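Long-range contacts in bacilliredoxin BrxA (Bacillus subtilis, PDB 3FHK), which acts as a dithiol bacilliredoxin, removing bacillithiol from S-bacillithiolated proteins such as OhrR and MetE through a CXC motif in a thioredoxin-like fold: residues A[30-35]-A[87-92]; A[39-44]-A[111-116]; A[50-55]-A[105-110]; A[60-65]-A[130-135]; A[101-106]-A[119-124]. The protein carries 2 engineered substitutions. All blocks are in the same frame, centred on the assembly; numbering follows the deposited sequence.

Contact 1 (A[30-35]-A[87-92]); sequences ELTTAE and GQDKEA. With SO4 (sulfate ion), chain E.
The starts of helices 34-43 and 90-97 meet here, Thr32 and Ala34 lying against Asp89, Glu91 and Ala92, with much of the join made by water. The direct packing is small: Ala92 CB presses on the carbonyl of the loop, 3.3 Å from Leu31 O, while Ala34 CB rests near Glu91 O. Thr32 and Asp89 run side by side, pointing the same way, with Thr32 CB 3.4 Å from Asp89 OD2. Asp89 CG stands opposite its own carbonyl carbon (chi1 -60°), which swings the carboxylate over the Thr32 backbone. Asp89 holds the N-cap position, yet its side chain makes no capping bond. Asp89 OD2 instead accepts from a water at 2.7 Å that also donates to Leu31 O. Asp89 OD2 also shares Arg20 with Glu30 OE2, which probably offsets the like charges of these two oxygens, 4.5 Å apart. Replacing Asp89 with an alanine would probably leave Arg20 with one carboxylate fewer and deprive this water of an acceptor. A second water accepts from Ala92 N, and a third joins the backbone N of Ala34 to Glu91 OE1, 2.6 Å from the carboxylate oxygen. A sulfate, probably from the crystallisation liquor, sits over the exposed helix start: Lys90 N reaches its O2 at 2.8 Å and Glu91 N its O3 at 2.7 Å, as suits an anion at the positive end of a helix. Arg20 comes from helix 2-24, Ala92 packs on Val37 of helix 34-43, and Leu31 bonds through its backbone to Thr83 and packs on Val82 and Val84 of strand 80-85.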
# COMPACT_ATOMS: atom_id res chain seq x y z
N GLU A 30 27.73 13.23 0.72
CA GLU A 30 26.68 12.79 1.62
C GLU A 30 27.24 12.52 3.01
O GLU A 30 28.22 11.81 3.16
CB GLU A 30 26.04 11.51 1.10
CG GLU A 30 24.81 11.73 0.28
CD GLU A 30 23.99 10.48 0.12
OE1 GLU A 30 24.52 9.46 -0.37
OE2 GLU A 30 22.80 10.51 0.50
N LEU A 31 26.60 13.09 4.03
CA LEU A 31 26.86 12.66 5.40
C LEU A 31 25.58 12.02 5.90
O LEU A 31 24.60 12.69 6.15
CB LEU A 31 27.29 13.82 6.27
CG LEU A 31 28.46 14.61 5.65
CD1 LEU A 31 28.52 16.02 6.21
CD2 LEU A 31 29.79 13.88 5.84
N THR A 32 25.60 10.69 6.01
CA THR A 32 24.38 9.92 6.21
C THR A 32 24.28 9.41 7.65
O THR A 32 23.36 8.69 8.02
CB THR A 32 24.36 8.74 5.23
OG1 THR A 32 25.33 7.77 5.63
CG2 THR A 32 24.69 9.22 3.81
N THR A 33 25.25 9.82 8.46
CA THR A 33 25.45 9.28 9.79
C THR A 33 25.92 10.37 10.74
O THR A 33 26.70 11.25 10.36
CB THR A 33 26.49 8.14 9.73
OG1 THR A 33 25.82 6.89 9.53
CG2 THR A 33 27.29 8.08 11.00
N ALA A 34 25.44 10.32 11.98
CA ALA A 34 25.83 11.31 12.97
C ALA A 34 27.34 11.34 13.13
O ALA A 34 27.94 12.40 13.33
CB ALA A 34 25.14 11.05 14.28
N GLU A 35 27.97 10.17 13.03
CA GLU A 35 29.42 10.06 13.13
C GLU A 35 30.12 10.72 11.94
O GLU A 35 31.11 11.43 12.11
CB GLU A 35 29.83 8.59 13.22
CG GLU A 35 31.33 8.38 13.41
N GLY A 87 14.73 13.98 7.20
CA GLY A 87 13.59 13.09 7.08
C GLY A 87 13.98 11.70 6.63
O GLY A 87 13.25 10.74 6.89
N GLN A 88 15.12 11.59 5.95
CA GLN A 88 15.63 10.30 5.50
C GLN A 88 16.81 9.83 6.35
O GLN A 88 16.82 8.70 6.85
CB GLN A 88 16.02 10.34 4.02
CG GLN A 88 14.86 10.68 3.10
CD GLN A 88 13.72 9.68 3.18
OE1 GLN A 88 13.89 8.49 2.90
NE2 GLN A 88 12.54 10.17 3.56
N ASP A 89 17.80 10.69 6.51
CA ASP A 89 18.91 10.43 7.43
C ASP A 89 18.73 11.32 8.65
O ASP A 89 19.35 12.37 8.74
CB ASP A 89 20.26 10.72 6.76
CG ASP A 89 20.49 9.88 5.54
OD1 ASP A 89 19.83 8.82 5.40
OD2 ASP A 89 21.33 10.27 4.70
N LYS A 90 17.89 10.89 9.59
CA LYS A 90 17.49 11.75 10.71
C LYS A 90 18.63 12.09 11.67
O LYS A 90 18.74 13.23 12.12
CB LYS A 90 16.33 11.11 11.47
CG LYS A 90 15.07 10.96 10.65
CD LYS A 90 13.90 10.49 11.50
CE LYS A 90 12.68 10.18 10.65
NZ LYS A 90 11.45 9.97 11.48
N GLU A 91 19.46 11.12 12.00
CA GLU A 91 20.51 11.35 12.99
C GLU A 91 21.58 12.24 12.40
O GLU A 91 22.14 13.10 13.08
CB GLU A 91 21.11 10.03 13.50
CG GLU A 91 20.11 9.15 14.24
CD GLU A 91 20.78 8.11 15.13
OE1 GLU A 91 22.02 8.00 15.09
OE2 GLU A 91 20.06 7.42 15.88
N ALA A 92 21.86 12.02 11.12
CA ALA A 92 22.80 12.87 10.42
C ALA A 92 22.34 14.33 10.46
O ALA A 92 23.09 15.20 10.90
CB ALA A 92 22.97 12.41 8.98
S SO4 E . 18.46 7.47 10.91
O1 SO4 E . 17.56 7.02 11.96
O2 SO4 E . 17.67 8.09 9.85
O3 SO4 E . 19.39 8.45 11.45
O4 SO4 E . 19.21 6.33 10.39
O HOH W 1 22.46 12.77 4.63
O HOH W 2 21.23 9.60 9.67
O HOH W 3 23.80 8.31 13.19

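Contact 2 (A[39-44]-A[111-116]); sequences NFMEKA and ALLKGK
Met41 and Leu113 form the tight part of this contact, whereas Glu42 and Lys116 join at its solvent side. The methionine chain folds back at chi2 (-69°) and chi3 (-82°), bringing its thioether end across the leucine at about a right angle. Leu113 CD2 is thereby met by both SD and CE of Met41, with the methyl CE at 3.6 Å. Met41 CE also reaches the base of Lys116, 3.9 Å from its CB. Lys116 CB passes close to the helix backbone as well, 3.7 Å from Met41 O. With its CG tucked between backbone N and carbonyl carbon (chi1 60°) and the chain beyond extended, the lysine passes Met41 O and runs out across the helix towards Glu42. Lys116 NZ meets Glu42 in a salt bridge: it donates to OE1 at 3.0 Å, on the syn lone pair, and more weakly to OE2 at 3.4 Å. Glu42 bends at chi2 to come within range, and its OE2 is also hydrogen-bonded to Tyr99 OH, so the carboxylate is gripped from two residues although both charged chains are exposed. At Ala44 the fit is looser: Ala44 CB is 4.1 Å from Gly115 O, and on its other side the same methyl lies over one face of the Phe40 ring. Met96 of helix 90-97 packs on both Met41 and Leu113, Tyr99 touches Met41 and Lys116, and strand 47-53, which follows helix 34-43 in the chain, supports Leu113 through Thr48 and Val50.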
# COMPACT_ATOMS: atom_id res chain seq x y z
N ASN A 39 32.69 13.77 12.08
CA ASN A 39 33.96 13.62 11.38
C ASN A 39 34.25 14.79 10.46
O ASN A 39 35.30 15.42 10.56
CB ASN A 39 33.98 12.33 10.58
CG ASN A 39 34.80 11.25 11.25
OD1 ASN A 39 36.02 11.39 11.40
ND2 ASN A 39 34.14 10.17 11.65
N PHE A 40 33.33 15.08 9.56
CA PHE A 40 33.54 16.18 8.64
C PHE A 40 33.66 17.51 9.38
O PHE A 40 34.65 18.21 9.23
CB PHE A 40 32.43 16.28 7.59
CG PHE A 40 32.53 17.52 6.76
CD1 PHE A 40 33.45 17.59 5.72
CD2 PHE A 40 31.76 18.64 7.06
CE1 PHE A 40 33.59 18.75 4.97
CE2 PHE A 40 31.88 19.80 6.32
CZ PHE A 40 32.80 19.86 5.27
N MET A 41 32.65 17.84 10.18
CA MET A 41 32.60 19.14 10.84
C MET A 41 33.79 19.41 11.77
O MET A 41 34.28 20.53 11.83
CB MET A 41 31.26 19.35 11.57
CG MET A 41 30.05 19.42 10.63
SD MET A 41 30.00 20.91 9.60
CE MET A 41 29.27 22.08 10.75
N GLU A 42 34.28 18.39 12.46
CA GLU A 42 35.44 18.60 13.34
C GLU A 42 36.78 18.74 12.59
O GLU A 42 37.79 19.07 13.19
CB GLU A 42 35.56 17.50 14.41
CG GLU A 42 34.35 17.38 15.34
CD GLU A 42 33.96 18.69 16.02
OE1 GLU A 42 34.85 19.50 16.36
OE2 GLU A 42 32.75 18.91 16.22
N LYS A 43 36.77 18.50 11.29
CA LYS A 43 38.00 18.60 10.50
C LYS A 43 37.89 19.67 9.41
O LYS A 43 38.89 20.10 8.84
CB LYS A 43 38.33 17.27 9.84
CG LYS A 43 38.48 16.09 10.78
CD LYS A 43 38.74 14.81 9.98
CE LYS A 43 38.64 13.56 10.86
N ALA A 44 36.66 20.10 9.12
CA ALA A 44 36.42 21.02 8.02
C ALA A 44 37.30 22.27 8.10
O ALA A 44 37.46 22.88 9.15
CB ALA A 44 34.94 21.41 7.96
N ALA A 111 23.45 26.15 4.68
CA ALA A 111 24.39 26.95 5.45
C ALA A 111 25.74 27.06 4.76
O ALA A 111 26.27 26.06 4.26
CB ALA A 111 24.55 26.41 6.88
N LEU A 112 26.27 28.28 4.74
CA LEU A 112 27.65 28.56 4.38
C LEU A 112 28.45 28.60 5.68
O LEU A 112 28.16 29.40 6.58
CB LEU A 112 27.75 29.91 3.67
CG LEU A 112 28.70 30.06 2.48
CD1 LEU A 112 29.26 31.48 2.39
CD2 LEU A 112 29.84 29.06 2.51
N LEU A 113 29.46 27.73 5.78
CA LEU A 113 30.33 27.67 6.95
C LEU A 113 31.70 28.27 6.68
O LEU A 113 32.19 28.24 5.55
CB LEU A 113 30.58 26.22 7.35
CG LEU A 113 29.55 25.44 8.16
CD1 LEU A 113 28.14 25.97 7.96
CD2 LEU A 113 29.64 23.97 7.76
N LYS A 114 32.31 28.82 7.72
CA LYS A 114 33.75 29.06 7.75
C LYS A 114 34.21 28.19 8.91
O LYS A 114 33.71 28.35 10.03
CB LYS A 114 34.05 30.53 8.01
CG LYS A 114 35.52 30.86 8.21
CD LYS A 114 36.14 31.52 6.98
CE LYS A 114 36.48 30.51 5.90
NZ LYS A 114 37.14 31.13 4.71
N GLY A 115 35.11 27.25 8.66
CA GLY A 115 35.36 26.18 9.61
C GLY A 115 34.04 25.46 9.86
O GLY A 115 33.37 25.04 8.92
N LYS A 116 33.64 25.35 11.12
CA LYS A 116 32.33 24.79 11.44
C LYS A 116 31.33 25.85 11.93
O LYS A 116 30.28 25.53 12.47
CB LYS A 116 32.45 23.64 12.44
CG LYS A 116 33.08 24.02 13.76
CD LYS A 116 33.21 22.81 14.69
CE LYS A 116 33.50 23.25 16.12
NZ LYS A 116 33.45 22.11 17.08

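Contact 3 (A[50-55]-A[105-110]); sequences VVVNSV and PSSPSM
Val51 and Met110 lie side by side and point the same way from one face of the sheet, with Val51 CG2 and Met110 CG 4.1 Å apart; they form an antiparallel non-hydrogen-bonded pair. On the other face Val52 and Ser109 make the hydrogen-bonded pair. Val52 N gives to Ser109 O at 2.7 Å, tilted somewhat from the carbonyl plane, and Ser109 N returns the bond to Val52 O at 3.1 Å, in the carbonyl plane and on a lone pair. The hydroxyl of Ser109 sits between its own backbone N and carbonyl carbon (chi1 59°), which sets Ser109 OG alongside the valine's branch, 3.5 Å from Val52 CB. That OG donates to Ser106 O at 2.9 Å from above the carbonyl plane, 47° out of it, and so ties the incoming loop to the strand. Between these serines comes the cis-proline loop characteristic of the thioredoxin superfamily: the peptide before Pro108 is cis, and the Pro108 side chain is about 4 Å from that of the nucleophile Cys58. Pro108 CA makes a CA-H...O contact of 3.1 Å with Val52 O. Beyond the strand, Ser54 and Ser107 face one another closely, Ser107 OG being anti to its own N and 3.0 Å from Ser54 CB. Ser54 turns its OG onwards to the backbone N of Cys56, the other nucleophile. Asn53 points away from the partner segment, where Arg64 NH1 and Met19 O occupy its amide, and Val55 packs on Arg21 of the second subunit.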
# COMPACT_ATOMS: atom_id res chain seq x y z
N VAL A 50 26.67 23.69 3.06
CA VAL A 50 25.92 22.57 3.55
C VAL A 50 24.52 22.71 2.98
O VAL A 50 23.90 23.79 3.07
CB VAL A 50 25.86 22.56 5.10
CG1 VAL A 50 24.95 21.44 5.61
CG2 VAL A 50 27.29 22.43 5.70
N VAL A 51 24.02 21.65 2.38
CA VAL A 51 22.64 21.64 1.93
C VAL A 51 21.86 20.64 2.76
O VAL A 51 22.21 19.46 2.83
CB VAL A 51 22.51 21.28 0.44
CG1 VAL A 51 21.03 21.18 0.05
CG2 VAL A 51 23.23 22.32 -0.41
N VAL A 52 20.82 21.13 3.41
CA VAL A 52 19.90 20.24 4.09
C VAL A 52 18.81 19.86 3.11
O VAL A 52 17.91 20.65 2.81
CB VAL A 52 19.31 20.89 5.33
CG1 VAL A 52 18.26 19.96 5.93
CG2 VAL A 52 20.41 21.17 6.33
N ASN A 53 18.93 18.63 2.61
CA ASN A 53 18.09 18.15 1.53
C ASN A 53 16.73 17.71 2.07
O ASN A 53 16.55 17.62 3.29
CB ASN A 53 18.80 17.01 0.81
CG ASN A 53 18.31 16.82 -0.62
OD1 ASN A 53 17.45 17.56 -1.10
ND2 ASN A 53 18.85 15.82 -1.30
N SER A 54 15.78 17.46 1.17
CA SER A 54 14.41 17.13 1.55
C SER A 54 13.65 16.56 0.35
O SER A 54 14.03 16.80 -0.79
CB SER A 54 13.69 18.38 2.07
OG SER A 54 12.28 18.23 2.06
N VAL A 55 12.57 15.83 0.61
CA VAL A 55 11.77 15.22 -0.46
C VAL A 55 10.77 16.19 -1.12
O VAL A 55 10.27 15.94 -2.21
CB VAL A 55 10.99 14.00 0.08
CG1 VAL A 55 10.12 13.39 -0.99
CG2 VAL A 55 11.96 12.96 0.60
N PRO A 105 15.33 24.53 13.09
CA PRO A 105 15.36 23.52 12.03
C PRO A 105 14.37 23.84 10.91
O PRO A 105 13.26 24.27 11.20
CB PRO A 105 14.92 22.24 12.74
CG PRO A 105 14.14 22.72 13.93
CD PRO A 105 14.75 24.01 14.34
N SER A 106 14.79 23.65 9.66
CA SER A 106 13.88 23.70 8.53
C SER A 106 14.48 22.95 7.35
O SER A 106 15.68 22.66 7.34
CB SER A 106 13.54 25.15 8.13
OG SER A 106 14.63 25.79 7.48
N SER A 107 13.66 22.67 6.35
CA SER A 107 14.01 21.74 5.29
C SER A 107 13.19 22.06 4.04
O SER A 107 11.97 22.15 4.12
CB SER A 107 13.68 20.33 5.78
OG SER A 107 14.14 19.35 4.89
N PRO A 108 13.85 22.26 2.89
CA PRO A 108 15.31 22.28 2.71
C PRO A 108 15.86 23.56 3.31
O PRO A 108 15.12 24.50 3.54
CB PRO A 108 15.45 22.36 1.18
CG PRO A 108 14.20 23.10 0.76
CD PRO A 108 13.15 22.46 1.60
N SER A 109 17.16 23.58 3.57
CA SER A 109 17.80 24.81 4.00
C SER A 109 19.27 24.71 3.65
O SER A 109 19.74 23.64 3.26
CB SER A 109 17.55 25.07 5.50
OG SER A 109 18.04 24.01 6.31
N MET A 110 20.00 25.81 3.77
CA MET A 110 21.41 25.80 3.39
C MET A 110 22.25 26.63 4.38
O MET A 110 21.80 27.66 4.86
CB MET A 110 21.58 26.33 1.97
CG MET A 110 20.90 25.47 0.89
SD MET A 110 21.10 26.12 -0.79
CE MET A 110 19.57 27.03 -0.95

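Contact 4 (A[60-65]-A[130-135]); sequences AGLARP and HDMEEI
The helix that begins in the CXC motif meets the start of the C-terminal helix 132-146, chiefly through Leu62 and Met132, by packing of apolar side chains on each other and on backbone carbonyls. Leu62 reaches over the loop ahead of the second helix: its CD1 comes to 3.4 Å from His130 O, and CB meets Ile135 CD1 at 3.9 Å. Met132, bent at chi2 (-67°) and chi3 (-70°), hooks its sulfur to 3.6 Å from Leu62 O and rests SD against Pro65 CB at 3.9 Å. Pro65 stands at a kink in the helix, where its nitrogen has no bond to the turn before. Cutting Leu62 back to an alanine would probably leave the His130 carbonyl and the Asp131-Met132 backbone without their apolar cover. The start of helix 132-146 is held by its own bonds: Asp131 is the N-cap, its OD1 accepting from Glu134 N at 3.1 Å. Glu134 OE1 in turn receives the ND1 of His130 at 2.9 Å, almost in the plane of the imidazole, while His130 NE2 bonds to His125 O, so the ring is fixed at both nitrogens. The Leu62 side chain is also about 4 Å from that of Cys58, and Arg64 and Ala60 pack on Gly25 of the second subunit. Active-site and C-terminal helices lying together on one face of the sheet are typical of the thioredoxin fold.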
# COMPACT_ATOMS: atom_id res chain seq x y z
N ALA A 60 13.27 20.08 -4.68
CA ALA A 60 13.44 19.65 -6.07
C ALA A 60 13.47 20.81 -7.05
O ALA A 60 14.30 20.86 -7.96
CB ALA A 60 12.31 18.68 -6.47
N GLY A 61 12.54 21.75 -6.87
CA GLY A 61 12.38 22.84 -7.81
C GLY A 61 13.26 24.05 -7.57
O GLY A 61 13.49 24.86 -8.48
N LEU A 62 13.76 24.20 -6.35
CA LEU A 62 14.51 25.42 -6.03
C LEU A 62 15.85 25.15 -5.37
O LEU A 62 16.90 25.57 -5.88
CB LEU A 62 13.66 26.35 -5.16
CG LEU A 62 12.28 26.71 -5.72
CD1 LEU A 62 11.43 27.41 -4.67
CD2 LEU A 62 12.42 27.57 -6.96
N ALA A 63 15.83 24.45 -4.24
CA ALA A 63 17.02 24.32 -3.41
C ALA A 63 18.15 23.56 -4.09
O ALA A 63 19.26 24.09 -4.21
CB ALA A 63 16.67 23.69 -2.07
N ARG A 64 17.89 22.32 -4.50
CA ARG A 64 18.94 21.51 -5.14
C ARG A 64 19.49 22.17 -6.41
O ARG A 64 20.70 22.31 -6.57
CB ARG A 64 18.45 20.08 -5.42
CG ARG A 64 18.25 19.26 -4.14
CD ARG A 64 18.23 17.75 -4.41
NE ARG A 64 17.08 17.38 -5.23
CZ ARG A 64 15.89 17.04 -4.75
NH1 ARG A 64 15.70 16.99 -3.44
NH2 ARG A 64 14.90 16.73 -5.58
N PRO A 65 18.59 22.61 -7.31
CA PRO A 65 19.08 23.22 -8.56
C PRO A 65 19.90 24.48 -8.27
O PRO A 65 20.94 24.71 -8.90
CB PRO A 65 17.80 23.57 -9.32
CG PRO A 65 16.71 22.73 -8.69
CD PRO A 65 17.13 22.46 -7.28
N HIS A 130 10.09 31.69 -3.41
CA HIS A 130 11.00 32.51 -4.22
C HIS A 130 11.35 31.78 -5.52
O HIS A 130 11.03 30.60 -5.67
CB HIS A 130 12.29 32.83 -3.46
CG HIS A 130 12.05 33.41 -2.10
ND1 HIS A 130 12.23 34.75 -1.83
CD2 HIS A 130 11.63 32.84 -0.95
CE1 HIS A 130 11.93 34.98 -0.56
NE2 HIS A 130 11.57 33.84 -0.01
N ASP A 131 12.02 32.45 -6.44
CA ASP A 131 12.45 31.76 -7.65
C ASP A 131 13.96 31.56 -7.70
O ASP A 131 14.70 32.19 -6.95
CB ASP A 131 11.91 32.44 -8.92
CG ASP A 131 12.48 33.83 -9.13
OD1 ASP A 131 13.62 34.10 -8.70
OD2 ASP A 131 11.79 34.65 -9.76
N MET A 132 14.39 30.64 -8.55
CA MET A 132 15.80 30.34 -8.75
C MET A 132 16.69 31.57 -8.75
O MET A 132 17.64 31.66 -7.97
CB MET A 132 15.98 29.61 -10.08
CG MET A 132 15.61 28.16 -10.01
SD MET A 132 16.80 27.34 -8.96
CE MET A 132 18.23 27.41 -10.02
N GLU A 133 16.39 32.50 -9.64
CA GLU A 133 17.22 33.68 -9.78
C GLU A 133 17.51 34.32 -8.42
O GLU A 133 18.66 34.63 -8.10
CB GLU A 133 16.58 34.69 -10.75
CG GLU A 133 17.45 35.89 -11.06
N GLU A 134 16.46 34.51 -7.62
CA GLU A 134 16.59 35.12 -6.30
C GLU A 134 17.49 34.27 -5.42
O GLU A 134 18.37 34.79 -4.73
CB GLU A 134 15.22 35.27 -5.62
CG GLU A 134 14.22 36.20 -6.33
CD GLU A 134 12.84 36.22 -5.66
OE1 GLU A 134 12.73 35.81 -4.48
OE2 GLU A 134 11.87 36.64 -6.32
N ILE A 135 17.27 32.97 -5.43
CA ILE A 135 17.99 32.09 -4.51
C ILE A 135 19.46 31.96 -4.88
O ILE A 135 20.31 31.95 -4.01
CB ILE A 135 17.31 30.72 -4.40
CG1 ILE A 135 15.80 30.91 -4.21
CG2 ILE A 135 17.90 29.91 -3.25
CD1 ILE A 135 15.08 29.66 -3.79

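Contact 5 (A[101-106]-A[119-124]); sequences TGAAPS and VHFIPR. Engineered in segment 101-106: Ala103 (natural residue Gln), Ala104 (natural residue Glu). With SO4 (sulfate ion), chain G.
Phe121 and Arg124 are the two places where 119-124 meets the loop 101-106, the first through Ala103 and the second through Ser106. At the start, Val119 and His120 both face Leu112 in a classic beta bulge. His120 lies against helix 132-146: its ND1 donates to O1 of a sulfate at 2.9 Å, in the ring plane, and its NE2 bonds to Asn138 OD1, a pairing consistent with a protonated ring. His146 NE2 also binds this sulfate, which is probably from the crystallisation liquor. Phe121 comes next, with CG anti to the backbone N (chi1 -166°), and offers one face to Ala103. CB of the engineered Ala103 lies 4.0 Å from the centroid of the Phe121 ring and 19° off the normal, a CH-pi contact. Ile122 points away from the loop and packs on Asn138 and Leu139. Pro123 CA passes 3.8 Å from Ser106 OG. Arg124 N donates to Ser106 OG at 3.0 Å, nearly straight at 169°, while Arg124 CB packs on Ser106 CB at 3.7 Å. The arginine runs out extended, its NH1 on Ser107 O, its NE in a salt bridge with Glu128, and its side chain about 3 Å from that of the nucleophile Cys56. The chemistry changes along the contact, from a dispersive touch, made here by an engineered alanine, to a directional bond that fixes the backbone from which Arg124 reaches the active site.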
# COMPACT_ATOMS: atom_id res chain seq x y z
N THR A 101 24.18 27.07 15.35
CA THR A 101 23.78 27.79 16.56
C THR A 101 22.91 28.99 16.22
O THR A 101 23.26 29.81 15.37
CB THR A 101 25.00 28.26 17.38
OG1 THR A 101 25.99 27.22 17.40
CG2 THR A 101 24.61 28.62 18.82
N GLY A 102 21.77 29.09 16.88
CA GLY A 102 20.86 30.19 16.64
C GLY A 102 19.74 29.84 15.70
O GLY A 102 18.64 30.39 15.81
N ALA A 103 20.00 28.91 14.78
CA ALA A 103 19.02 28.56 13.76
C ALA A 103 17.96 27.58 14.24
O ALA A 103 18.25 26.65 14.97
CB ALA A 103 19.72 28.00 12.51
N ALA A 104 16.72 27.79 13.80
CA ALA A 104 15.70 26.78 13.98
C ALA A 104 15.86 25.73 12.87
O ALA A 104 16.49 26.00 11.85
CB ALA A 104 14.32 27.40 13.94
N PRO A 105 15.33 24.53 13.09
CA PRO A 105 15.36 23.52 12.03
C PRO A 105 14.37 23.84 10.91
O PRO A 105 13.26 24.27 11.20
CB PRO A 105 14.92 22.24 12.74
CG PRO A 105 14.14 22.72 13.93
CD PRO A 105 14.75 24.01 14.34
N SER A 106 14.79 23.65 9.66
CA SER A 106 13.88 23.70 8.53
C SER A 106 14.48 22.95 7.35
O SER A 106 15.68 22.66 7.34
CB SER A 106 13.54 25.15 8.13
OG SER A 106 14.63 25.79 7.48
N VAL A 119 28.36 31.29 8.60
CA VAL A 119 28.53 32.70 8.26
C VAL A 119 27.40 33.19 7.36
O VAL A 119 27.25 34.39 7.13
CB VAL A 119 29.90 32.98 7.60
CG1 VAL A 119 31.05 32.69 8.57
CG2 VAL A 119 30.06 32.18 6.27
N HIS A 120 26.61 32.26 6.84
CA HIS A 120 25.41 32.65 6.11
C HIS A 120 24.41 31.51 6.10
O HIS A 120 24.77 30.36 5.86
CB HIS A 120 25.73 33.08 4.68
CG HIS A 120 24.56 33.66 3.96
ND1 HIS A 120 24.13 34.96 4.16
CD2 HIS A 120 23.70 33.12 3.06
CE1 HIS A 120 23.06 35.19 3.41
NE2 HIS A 120 22.79 34.09 2.73
N PHE A 121 23.15 31.82 6.36
CA PHE A 121 22.14 30.79 6.52
C PHE A 121 20.98 31.10 5.58
O PHE A 121 20.61 32.25 5.40
CB PHE A 121 21.69 30.72 7.98
CG PHE A 121 20.90 29.47 8.31
CD1 PHE A 121 19.53 29.53 8.49
CD2 PHE A 121 21.53 28.25 8.42
CE1 PHE A 121 18.81 28.37 8.76
CE2 PHE A 121 20.81 27.10 8.70
CZ PHE A 121 19.45 27.16 8.86
N ILE A 122 20.43 30.06 4.96
CA ILE A 122 19.26 30.22 4.11
C ILE A 122 18.18 29.25 4.58
O ILE A 122 18.18 28.09 4.20
CB ILE A 122 19.58 29.93 2.64
CG1 ILE A 122 20.75 30.80 2.18
CG2 ILE A 122 18.35 30.19 1.77
CD1 ILE A 122 21.26 30.44 0.80
N PRO A 123 17.26 29.73 5.42
CA PRO A 123 16.22 28.84 5.94
C PRO A 123 15.20 28.55 4.85
O PRO A 123 15.20 29.21 3.81
CB PRO A 123 15.59 29.66 7.06
CG PRO A 123 15.80 31.08 6.65
CD PRO A 123 17.09 31.12 5.88
N ARG A 124 14.33 27.59 5.10
CA ARG A 124 13.28 27.24 4.15
C ARG A 124 12.48 28.44 3.63
O ARG A 124 12.15 28.49 2.44
CB ARG A 124 12.34 26.19 4.74
CG ARG A 124 11.24 25.81 3.76
CD ARG A 124 10.16 24.94 4.40
NE ARG A 124 9.01 24.80 3.51
CZ ARG A 124 8.78 23.74 2.74
NH1 ARG A 124 9.61 22.70 2.77
NH2 ARG A 124 7.71 23.70 1.96
S SO4 G . 25.78 37.73 5.22
O1 SO4 G . 24.88 37.02 6.12
O2 SO4 G . 24.97 38.50 4.28
O3 SO4 G . 26.63 38.65 5.97
O4 SO4 G . 26.62 36.77 4.51

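Contact 3 is the buried one, a pair of strands bonded through the backbone, while contacts 4 and 5 lie at the surface and contacts 1 and 2 are partly buried. Helix 34-43 serves both contact 1 and contact 2, which meet where Leu31 packs on Phe40. Strand 109-114 is common to contacts 2 and 3, and contacts 3 and 5 share Pro105 and Ser106. Contact 1 uses bridging waters, carboxylates and small packed side chains; contact 2 adds a salt bridge to apolar packing. Contact 4 is held by apolar side chains, with no polar bond between its segments. Contacts 3, 4 and 5 approach the CXC cysteines through Pro108, Leu62 and Arg124; contacts 1 and 2 lie away.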